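Side-chain contact in amino Transferase (PDB 3ELE), which probably transfers amino groups between substrates with the aid of pyridoxal-5'-phosphate, as a class I and II aminotransferase: residues A[62-65]-A[66-70]. Sequence-based numbering, arbitrary orientation.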
loop_
_atom_site.group_PDB
_atom_site.type_symbol
_atom_site.label_atom_id
_atom_site.label_comp_id
_atom_site.label_asym_id
_atom_site.label_seq_id
_atom_site.Cartn_x
_atom_site.Cartn_y
_atom_site.Cartn_z
ATOM N N THR A 62 -11.987 -21.537 5.866
ATOM C CA THR A 62 -12.332 -22.909 6.282
ATOM C C THR A 62 -11.698 -24.024 5.428
ATOM O O THR A 62 -11.270 -25.034 5.991
ATOM C CB THR A 62 -13.876 -23.105 6.295
ATOM O OG1 THR A 62 -14.474 -22.064 7.067
ATOM C CG2 THR A 62 -14.272 -24.450 6.903
ATOM N N ASP A 63 -11.625 -23.835 4.100
ATOM C CA ASP A 63 -11.189 -24.890 3.147
ATOM C C ASP A 63 -9.910 -24.686 2.331
ATOM O O ASP A 63 -9.357 -25.661 1.832
ATOM C CB ASP A 63 -12.328 -25.145 2.150
ATOM C CG ASP A 63 -13.641 -25.541 2.826
ATOM O OD1 ASP A 63 -13.629 -26.171 3.910
ATOM O OD2 ASP A 63 -14.698 -25.222 2.250
ATOM N N TYR A 64 -9.444 -23.455 2.174
ATOM C CA TYR A 64 -8.232 -23.189 1.381
ATOM C C TYR A 64 -7.028 -23.432 2.305
ATOM O O TYR A 64 -7.070 -23.020 3.468
ATOM C CB TYR A 64 -8.250 -21.741 0.861
ATOM C CG TYR A 64 -7.424 -21.472 -0.382
ATOM C CD1 TYR A 64 -6.042 -21.299 -0.307
ATOM C CD2 TYR A 64 -8.034 -21.352 -1.637
ATOM C CE1 TYR A 64 -5.273 -21.031 -1.457
ATOM C CE2 TYR A 64 -7.287 -21.078 -2.795
ATOM C CZ TYR A 64 -5.907 -20.922 -2.700
ATOM O OH TYR A 64 -5.176 -20.650 -3.842
ATOM N N ASP A 65 -6.003 -24.142 1.820
ATOM C CA ASP A 65 -4.734 -24.368 2.564
ATOM C C ASP A 65 -4.262 -23.023 3.174
ATOM O O ASP A 65 -4.043 -22.062 2.427
ATOM C CB ASP A 65 -3.662 -24.904 1.602
ATOM C CG ASP A 65 -2.298 -25.071 2.254
ATOM O OD1 ASP A 65 -2.116 -26.048 2.993
ATOM O OD2 ASP A 65 -1.392 -24.241 1.986
ATOM N N SER A 66 -4.149 -22.965 4.508
ATOM C CA SER A 66 -3.786 -21.728 5.233
ATOM C C SER A 66 -2.475 -21.071 4.788
ATOM O O SER A 66 -2.432 -19.847 4.665
ATOM C CB SER A 66 -3.747 -21.964 6.748
ATOM O OG SER A 66 -3.447 -20.766 7.446
ATOM N N VAL A 67 -1.423 -21.861 4.559
ATOM C CA VAL A 67 -0.128 -21.301 4.087
ATOM C C VAL A 67 -0.299 -20.607 2.714
ATOM O O VAL A 67 0.176 -19.469 2.507
ATOM C CB VAL A 67 0.993 -22.370 3.981
ATOM C CG1 VAL A 67 2.237 -21.787 3.292
ATOM C CG2 VAL A 67 1.349 -22.918 5.346
ATOM N N ALA A 68 -0.987 -21.309 1.811
ATOM C CA ALA A 68 -1.282 -20.831 0.462
ATOM C C ALA A 68 -2.251 -19.637 0.473
ATOM O O ALA A 68 -2.018 -18.661 -0.235
ATOM C CB ALA A 68 -1.839 -21.981 -0.387
ATOM N N LEU A 69 -3.320 -19.722 1.272
ATOM C CA LEU A 69 -4.299 -18.620 1.434
ATOM C C LEU A 69 -3.631 -17.308 1.867
ATOM O O LEU A 69 -3.789 -16.269 1.217
ATOM C CB LEU A 69 -5.373 -18.991 2.474
ATOM C CG LEU A 69 -6.507 -17.999 2.781
ATOM C CD1 LEU A 69 -7.248 -17.553 1.521
ATOM C CD2 LEU A 69 -7.472 -18.609 3.797
ATOM N N HIS A 70 -2.824 -17.385 2.925
ATOM C CA HIS A 70 -2.195 -16.187 3.515
ATOM C C HIS A 70 -0.830 -15.776 2.973
ATOM O O HIS A 70 -0.303 -14.761 3.412
ATOM C CB HIS A 70 -2.136 -16.344 5.040
ATOM C CG HIS A 70 -3.479 -16.561 5.660
ATOM N ND1 HIS A 70 -4.478 -15.621 5.591
ATOM C CD2 HIS A 70 -3.986 -17.602 6.358
ATOM C CE1 HIS A 70 -5.547 -16.073 6.219
ATOM N NE2 HIS A 70 -5.273 -17.271 6.698
#
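Asp65 and Ala68 meet at the start of a short helix in a clear example of how a chain leaving one helix can begin the next almost at once. The carboxylate of Asp65, its CG anti to the backbone N (chi1 176°), reaches forward over the first turn. There OD2 accepts a hydrogen bond from Ala68 N at 3.0 Å; the donor approaches on its anti side, 27° out of the carboxylate plane. The same oxygen lies 3.3 Å from Ala68 CB, while Val67 CB flanks it. The backbone of Asp65 adds a second grip: its O accepts from Leu69 N at 2.7 Å in a nearly straight bond (166°), so side chain and carbonyl together engage two successive amides of helix 66-70.

The tighter part of the contact is at Tyr64, the first residue out of helix 51-63, which turns its ring back to the new helix. Its CD1 is 3.7 Å from Leu69 CB, and Ala68 CB approaches the ring edge at CE1, near its plane. Leu69 is buried and also packs on Leu291 and Lys294 of helix 290-296; Tyr64 also touches Lys294. An alanine in place of Tyr64 is likely to open a gap beside Leu69 and Ala68 and deprive Lys294 of a packing partner. By contrast, the Asp65 side is exposed, its carboxylate capping the helix at the protein surface. At the other end of the segment, His70 hydrogen-bonds through ND1 to Glu255 and through NE2 to Asn54, both of the second subunit. Altogether this is a helix-to-helix junction in which an aspartate N-cap starts the second helix, one face of which lies in the subunit interface.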